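Local coordinates for fatty acid CoA ligase (Marinactinospora thermotolerans, PDB 6SQ8), which belongs to the ANL superfamily of AMP-binding enzymes and binds adenosine monophosphate and EQ2 in adjoining pockets, at residues A[269-274]-A[294-299]; A[304-309]-A[320-325]. One frame throughout, in Å; residues are numbered along the deposited sequence.

Contact 1: A[269-274]-A[294-299]. With AMP (adenosine monophosphate), chain G; EQ2 (1-ethanoyl-9~{H}-pyrido[3,4-b]indole-3-carboxylic acid), chain F.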
loop_
_atom_site.group_PDB
_atom_site.type_symbol
_atom_site.label_atom_id
_atom_site.label_comp_id
_atom_site.label_asym_id
_atom_site.label_seq_id
_atom_site.Cartn_x
_atom_site.Cartn_y
_atom_site.Cartn_z
ATOM N N ARG A 269 -14.817 1.523 9.869
ATOM C CA ARG A 269 -14.080 1.845 8.649
ATOM C C ARG A 269 -13.607 0.596 7.885
ATOM O O ARG A 269 -12.874 -0.230 8.397
ATOM C CB ARG A 269 -12.916 2.788 8.970
ATOM C CG ARG A 269 -13.180 4.200 8.456
ATOM C CD ARG A 269 -12.534 5.282 9.246
ATOM N NE ARG A 269 -13.264 6.542 9.171
ATOM C CZ ARG A 269 -14.333 6.784 9.929
ATOM N NH1 ARG A 269 -15.089 5.777 10.313
ATOM N NH2 ARG A 269 -14.601 7.996 10.405
ATOM N N VAL A 270 -14.063 0.475 6.636
ATOM C CA VAL A 270 -13.547 -0.470 5.690
ATOM C C VAL A 270 -12.643 0.305 4.740
ATOM O O VAL A 270 -13.115 1.045 3.909
ATOM C CB VAL A 270 -14.660 -1.211 4.935
ATOM C CG1 VAL A 270 -14.090 -2.093 3.827
ATOM C CG2 VAL A 270 -15.506 -2.045 5.875
ATOM N N VAL A 271 -11.338 0.143 4.925
ATOM C CA VAL A 271 -10.359 0.943 4.249
ATOM C C VAL A 271 -9.815 0.157 3.064
ATOM O O VAL A 271 -9.463 -1.006 3.202
ATOM C CB VAL A 271 -9.220 1.356 5.200
ATOM C CG1 VAL A 271 -8.283 2.362 4.546
ATOM C CG2 VAL A 271 -9.779 1.915 6.502
ATOM N N TYR A 272 -9.727 0.822 1.916
ATOM C CA TYR A 272 -9.189 0.177 0.736
ATOM C C TYR A 272 -8.351 1.190 -0.039
ATOM O O TYR A 272 -8.570 2.390 0.065
ATOM C CB TYR A 272 -10.327 -0.430 -0.095
ATOM C CG TYR A 272 -11.168 0.593 -0.822
ATOM C CD1 TYR A 272 -12.169 1.288 -0.162
ATOM C CD2 TYR A 272 -10.931 0.891 -2.157
ATOM C CE1 TYR A 272 -12.918 2.251 -0.821
ATOM C CE2 TYR A 272 -11.685 1.848 -2.822
ATOM C CZ TYR A 272 -12.681 2.533 -2.158
ATOM O OH TYR A 272 -13.397 3.484 -2.817
ATOM N N GLY A 273 -7.380 0.686 -0.793
ATOM C CA GLY A 273 -6.529 1.522 -1.619
ATOM C C GLY A 273 -5.302 0.747 -2.060
ATOM O O GLY A 273 -5.182 -0.459 -1.769
ATOM N N GLY A 274 -4.384 1.432 -2.743
ATOM C CA GLY A 274 -3.160 0.828 -3.176
ATOM C C GLY A 274 -3.147 0.565 -4.667
ATOM O O GLY A 274 -2.124 0.245 -5.264
ATOM N N MET A 294 -14.036 3.756 3.207
ATOM C CA MET A 294 -13.049 4.804 3.086
ATOM C C MET A 294 -11.925 4.342 2.146
ATOM O O MET A 294 -11.340 3.261 2.333
ATOM C CB MET A 294 -12.448 5.142 4.450
ATOM C CG MET A 294 -11.250 6.070 4.360
ATOM S SD MET A 294 -10.730 6.736 5.950
ATOM C CE MET A 294 -11.865 8.106 6.138
ATOM N N GLN A 295 -11.587 5.205 1.182
ATOM C CA GLN A 295 -10.465 4.984 0.309
ATOM C C GLN A 295 -9.256 5.753 0.869
ATOM O O GLN A 295 -9.419 6.795 1.494
ATOM C CB GLN A 295 -10.826 5.394 -1.118
ATOM C CG GLN A 295 -9.972 4.725 -2.185
ATOM C CD GLN A 295 -10.201 5.311 -3.551
ATOM O OE1 GLN A 295 -9.368 6.071 -4.018
ATOM N NE2 GLN A 295 -11.344 5.010 -4.164
ATOM N N ASN A 296 -8.060 5.192 0.649
ATOM C CA ASN A 296 -6.784 5.786 0.991
ATOM C C ASN A 296 -5.947 5.841 -0.290
ATOM O O ASN A 296 -5.927 4.889 -1.064
ATOM C CB ASN A 296 -6.043 4.984 2.070
ATOM C CG ASN A 296 -6.452 5.298 3.497
ATOM O OD1 ASN A 296 -7.444 6.003 3.740
ATOM N ND2 ASN A 296 -5.717 4.749 4.452
ATOM N N TYR A 297 -5.249 6.956 -0.492
ATOM C CA TYR A 297 -4.275 7.122 -1.554
ATOM C C TYR A 297 -2.940 7.509 -0.917
ATOM O O TYR A 297 -2.860 8.423 -0.106
ATOM C CB TYR A 297 -4.766 8.174 -2.552
ATOM C CG TYR A 297 -3.725 8.801 -3.450
ATOM C CD1 TYR A 297 -2.871 8.020 -4.221
ATOM C CD2 TYR A 297 -3.621 10.186 -3.567
ATOM C CE1 TYR A 297 -1.940 8.595 -5.075
ATOM C CE2 TYR A 297 -2.699 10.775 -4.416
ATOM C CZ TYR A 297 -1.860 9.976 -5.178
ATOM O OH TYR A 297 -0.956 10.554 -6.012
ATOM N N GLY A 298 -1.900 6.786 -1.306
ATOM C CA GLY A 298 -0.529 7.108 -0.983
ATOM C C GLY A 298 0.412 6.517 -2.011
ATOM O O GLY A 298 -0.030 5.879 -2.963
ATOM N N THR A 299 1.705 6.786 -1.834
ATOM C CA THR A 299 2.776 6.180 -2.619
ATOM C C THR A 299 3.867 5.764 -1.644
ATOM O O THR A 299 3.841 6.148 -0.489
ATOM C CB THR A 299 3.285 7.125 -3.710
ATOM O OG1 THR A 299 4.245 8.026 -3.163
ATOM C CG2 THR A 299 2.171 7.911 -4.376
HETATM P P AMP G . 3.901 2.645 -5.538
HETATM O O1P AMP G . 4.065 3.048 -4.101
HETATM O O2P AMP G . 4.798 3.407 -6.523
HETATM O O3P AMP G . 3.948 1.139 -5.677
HETATM O "O5'" AMP G . 2.346 3.060 -5.857
HETATM C "C5'" AMP G . 1.834 4.397 -6.034
HETATM C "C4'" AMP G . 0.798 4.483 -7.151
HETATM O "O4'" AMP G . -0.305 3.609 -6.958
HETATM C "C3'" AMP G . 0.168 5.845 -7.223
HETATM O "O3'" AMP G . 0.955 6.566 -8.128
HETATM C "C2'" AMP G . -1.272 5.657 -7.695
HETATM O "O2'" AMP G . -1.534 5.812 -9.110
HETATM C "C1'" AMP G . -1.562 4.224 -7.282
HETATM N N9 AMP G . -2.491 4.247 -6.120
HETATM C C8 AMP G . -2.213 3.973 -4.824
HETATM N N7 AMP G . -3.331 4.107 -4.060
HETATM C C5 AMP G . -4.338 4.480 -4.882
HETATM C C6 AMP G . -5.779 4.804 -4.741
HETATM N N6 AMP G . -6.393 4.741 -3.554
HETATM N N1 AMP G . -6.453 5.146 -5.855
HETATM C C2 AMP G . -5.841 5.207 -7.071
HETATM N N3 AMP G . -4.534 4.937 -7.285
HETATM C C4 AMP G . -3.765 4.571 -6.241
HETATM C C1 EQ2 F . -2.517 4.744 2.031
HETATM C C2 EQ2 F . -2.121 3.882 0.883
HETATM O O1 EQ2 F . -2.986 3.327 0.231
HETATM C C3 EQ2 F . -0.663 3.664 0.578
HETATM N N1 EQ2 F . -0.369 3.185 -0.637
HETATM C C4 EQ2 F . 0.907 2.941 -0.975
HETATM C C5 EQ2 F . 1.167 2.359 -2.347
HETATM O O2 EQ2 F . 0.193 2.197 -3.114
HETATM O O3 EQ2 F . 2.346 2.045 -2.584
HETATM C C6 EQ2 F . 1.965 3.160 -0.102
HETATM C C7 EQ2 F . 1.696 3.657 1.160
HETATM C C8 EQ2 F . 2.501 4.017 2.297
HETATM C C9 EQ2 F . 3.865 4.001 2.579
HETATM C C10 EQ2 F . 4.297 4.439 3.812
HETATM C C11 EQ2 F . 3.393 4.889 4.771
HETATM C C12 EQ2 F . 2.042 4.932 4.524
HETATM C C13 EQ2 F . 1.608 4.487 3.277
HETATM N N2 EQ2 F . 0.321 4.414 2.781
HETATM C C14 EQ2 F . 0.357 3.918 1.510
#
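The Y272 ring carries the aliphatic part of Q295 over one face: Q295 CG stands 3.8 Å from the Y272 ring centroid in a CH-pi contact, while Q295 CA rests over the rim of that ring. Ring and amide planes are turned 69° apart, so the amide is not stacked flat on the tyrosine. Instead Q295 NE2 donates a nearly straight hydrogen bond to Y272 OH (2.9 Å), which lies in the amide plane; Y272 OH is also hydrogen-bonded to H313 NE2. With its CG anti to the backbone N (chi1 -157°) and the chain extended beyond it, Q295 sends OE1 on to the adenine, accepting from AMP N6 at 3.3 Å. Both ends of the amide are thereby used, which should fix its rotation. N296 O lies close to AMP N6 in a doubtfully short contact, and AMP N7 lies in plane at the edge of the Y297 ring. On the sheet face shared by V271, M294 and N296, V271 CG1 packs on N296 CG (3.6 Å), and N296 CB meets EQ2 C1 at 3.5 Å. Beyond them M294 CE ends 3.7 Å from R269 NE.

The backbones pair in parallel: M294 N donates to V270 O (2.9 Å), Y272 N to M294 O (3.0 Å), and N296 N to Y272 O. These are the two strands of a beta-alpha-beta unit connected through helix 279-289. Strand 242-245 continues the sheet beyond 269-273 and strand 303-308 beyond 294-299, while helix 175-189 packs on V271, M294 and N296.

Contact 2: A[304-309]-A[320-325]. With EQ2 (1-ethanoyl-9~{H}-pyrido[3,4-b]indole-3-carboxylic acid), chain F.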
loop_
_atom_site.group_PDB
_atom_site.type_symbol
_atom_site.label_atom_id
_atom_site.label_comp_id
_atom_site.label_asym_id
_atom_site.label_seq_id
_atom_site.Cartn_x
_atom_site.Cartn_y
_atom_site.Cartn_z
ATOM N N PHE A 304 0.967 8.441 3.169
ATOM C CA PHE A 304 -0.428 8.842 3.059
ATOM C C PHE A 304 -0.560 10.223 2.397
ATOM O O PHE A 304 0.143 11.158 2.790
ATOM C CB PHE A 304 -1.055 8.914 4.447
ATOM C CG PHE A 304 -1.233 7.594 5.150
ATOM C CD1 PHE A 304 -1.970 6.570 4.573
ATOM C CD2 PHE A 304 -0.714 7.387 6.415
ATOM C CE1 PHE A 304 -2.148 5.359 5.222
ATOM C CE2 PHE A 304 -0.907 6.182 7.070
ATOM C CZ PHE A 304 -1.624 5.170 6.473
ATOM N N ILE A 305 -1.493 10.353 1.438
ATOM C CA ILE A 305 -1.759 11.635 0.781
ATOM C C ILE A 305 -3.214 12.078 0.980
ATOM O O ILE A 305 -3.466 13.215 1.391
ATOM C CB ILE A 305 -1.400 11.579 -0.710
ATOM C CG1 ILE A 305 0.084 11.281 -0.917
ATOM C CG2 ILE A 305 -1.826 12.875 -1.392
ATOM C CD1 ILE A 305 0.441 11.028 -2.374
ATOM N N ALA A 306 -4.172 11.212 0.635
ATOM C CA ALA A 306 -5.585 11.610 0.653
ATOM C C ALA A 306 -6.483 10.435 1.036
ATOM O O ALA A 306 -6.075 9.279 0.984
ATOM C CB ALA A 306 -5.975 12.141 -0.692
ATOM N N ALA A 307 -7.705 10.779 1.453
ATOM C CA ALA A 307 -8.714 9.792 1.763
ATOM C C ALA A 307 -10.091 10.270 1.291
ATOM O O ALA A 307 -10.370 11.446 1.229
ATOM C CB ALA A 307 -8.706 9.469 3.235
ATOM N N LEU A 308 -10.925 9.296 0.931
ATOM C CA LEU A 308 -12.296 9.486 0.516
ATOM C C LEU A 308 -13.179 8.875 1.606
ATOM O O LEU A 308 -13.078 7.670 1.862
ATOM C CB LEU A 308 -12.487 8.796 -0.840
ATOM C CG LEU A 308 -13.775 9.114 -1.593
ATOM C CD1 LEU A 308 -13.756 10.513 -2.172
ATOM C CD2 LEU A 308 -14.007 8.113 -2.712
ATOM N N THR A 309 -14.003 9.720 2.247
ATOM C CA THR A 309 -14.773 9.336 3.435
ATOM C C THR A 309 -16.003 8.525 3.026
ATOM O O THR A 309 -16.380 8.480 1.857
ATOM C CB THR A 309 -15.257 10.558 4.227
ATOM O OG1 THR A 309 -16.306 11.201 3.484
ATOM C CG2 THR A 309 -14.125 11.522 4.542
ATOM N N THR A 320 -14.701 8.711 -8.703
ATOM C CA THR A 320 -13.472 8.727 -9.479
ATOM C C THR A 320 -12.361 9.472 -8.732
ATOM O O THR A 320 -11.304 9.730 -9.314
ATOM C CB THR A 320 -13.695 9.381 -10.845
ATOM O OG1 THR A 320 -14.266 10.688 -10.680
ATOM C CG2 THR A 320 -14.576 8.518 -11.722
ATOM N N ALA A 321 -12.598 9.800 -7.452
ATOM C CA ALA A 321 -11.691 10.614 -6.664
ATOM C C ALA A 321 -10.974 9.775 -5.603
ATOM O O ALA A 321 -11.423 8.698 -5.218
ATOM C CB ALA A 321 -12.449 11.728 -6.005
ATOM N N VAL A 322 -9.841 10.319 -5.140
ATOM C CA VAL A 322 -9.049 9.762 -4.044
ATOM C C VAL A 322 -9.427 10.482 -2.757
ATOM O O VAL A 322 -9.215 9.952 -1.665
ATOM C CB VAL A 322 -7.542 9.865 -4.321
ATOM C CG1 VAL A 322 -7.115 8.909 -5.415
ATOM C CG2 VAL A 322 -7.105 11.278 -4.670
ATOM N N GLY A 323 -9.971 11.690 -2.916
ATOM C CA GLY A 323 -10.565 12.439 -1.835
ATOM C C GLY A 323 -9.850 13.749 -1.604
ATOM O O GLY A 323 -9.087 14.213 -2.445
ATOM N N ARG A 324 -10.121 14.342 -0.435
ATOM C CA ARG A 324 -9.433 15.527 0.018
ATOM C C ARG A 324 -8.062 15.119 0.550
ATOM O O ARG A 324 -7.925 14.063 1.146
ATOM C CB ARG A 324 -10.258 16.248 1.086
ATOM C CG ARG A 324 -11.410 17.082 0.534
ATOM C CD ARG A 324 -11.796 18.220 1.460
ATOM N NE ARG A 324 -12.967 18.932 0.968
ATOM C CZ ARG A 324 -14.225 18.542 1.180
ATOM N NH1 ARG A 324 -14.477 17.406 1.812
ATOM N NH2 ARG A 324 -15.235 19.272 0.734
ATOM N N PRO A 325 -7.000 15.925 0.340
ATOM C CA PRO A 325 -5.712 15.666 0.979
ATOM C C PRO A 325 -5.872 15.633 2.505
ATOM O O PRO A 325 -6.724 16.322 3.054
ATOM C CB PRO A 325 -4.839 16.857 0.571
ATOM C CG PRO A 325 -5.478 17.347 -0.708
ATOM C CD PRO A 325 -6.969 17.128 -0.504
HETATM C C1 EQ2 F . -2.517 4.744 2.031
HETATM C C2 EQ2 F . -2.121 3.882 0.883
HETATM O O1 EQ2 F . -2.986 3.327 0.231
HETATM C C3 EQ2 F . -0.663 3.664 0.578
HETATM N N1 EQ2 F . -0.369 3.185 -0.637
HETATM C C4 EQ2 F . 0.907 2.941 -0.975
HETATM C C5 EQ2 F . 1.167 2.359 -2.347
HETATM O O2 EQ2 F . 0.193 2.197 -3.114
HETATM O O3 EQ2 F . 2.346 2.045 -2.584
HETATM C C6 EQ2 F . 1.965 3.160 -0.102
HETATM C C7 EQ2 F . 1.696 3.657 1.160
HETATM C C8 EQ2 F . 2.501 4.017 2.297
HETATM C C9 EQ2 F . 3.865 4.001 2.579
HETATM C C10 EQ2 F . 4.297 4.439 3.812
HETATM C C11 EQ2 F . 3.393 4.889 4.771
HETATM C C12 EQ2 F . 2.042 4.932 4.524
HETATM C C13 EQ2 F . 1.608 4.487 3.277
HETATM N N2 EQ2 F . 0.321 4.414 2.781
HETATM C C14 EQ2 F . 0.357 3.918 1.510
#
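A short antiparallel strand pairing, in which A306 and A307 of 304-309 meet P325 and R324 of 320-325, makes this a backbone-led contact between neighbouring strands of the AMP-binding domain. Strand 303-308 is bulged on its other side, where I305 and A306 both face Y297 of the preceding strand in a classic beta bulge. The partner chain turns a corner at R324, and the short strand 321-323 runs at 104° to strand 304-308, so the regular pairing is brief. A306 and P325 form a non-hydrogen-bonded pair, supported by a CA-H...O contact from P325 CA to I305 O at 3.3 Å. A307 and R324 are the next, hydrogen-bonded pair.

The side chains at the crossing are mostly small. A306 CB lies against R324 O and reaches V322 CG2 at 4.2 Å. G323 brings its CA up to A307 O (3.2 Å) in a second CA-H...O contact. L308 is the larger group here: with CG anti to the backbone N (chi1 -168°), its branches fork over the crossing strand, CD1 lying 3.7 Å from G323 CA and 4.2 Å from A321 CB, and CD2 touching A321 O at 3.6 Å.

The two strands reach different ligands: EQ2 C12 sits over the centre of one face of the F304 ring, on 304-309, and V322, on 320-325, touches AMP. Strand 390-395 lies beyond V322, whose backbone is hydrogen-bonded to L390, and helix 175-189 packs against F304 and A307. Across the pairing, A307 N donates a weak hydrogen bond to R324 O (3.3 Å).

How the contacts relate
Contact 1 closes before contact 2 opens along the chain, and their centres lie 8 Å apart within the AMP-binding part of the chain. They join directly: strands 293-299 and 303-308 follow each other and pair antiparallel, with probable hydrogen bonds from I305 N to Y297 O (2.8 Å) and from Y297 N to A306 O (2.9 Å). The strands pair in the order 269-273, 293-299, 303-308, 321-325, parallel for the first pair and antiparallel for the next two. Both contacts touch EQ2, through N296 and F304, and both contribute to the AMP pocket, through residues such as Q295 and V322. The four segments thus supply about half of the residues around each ligand.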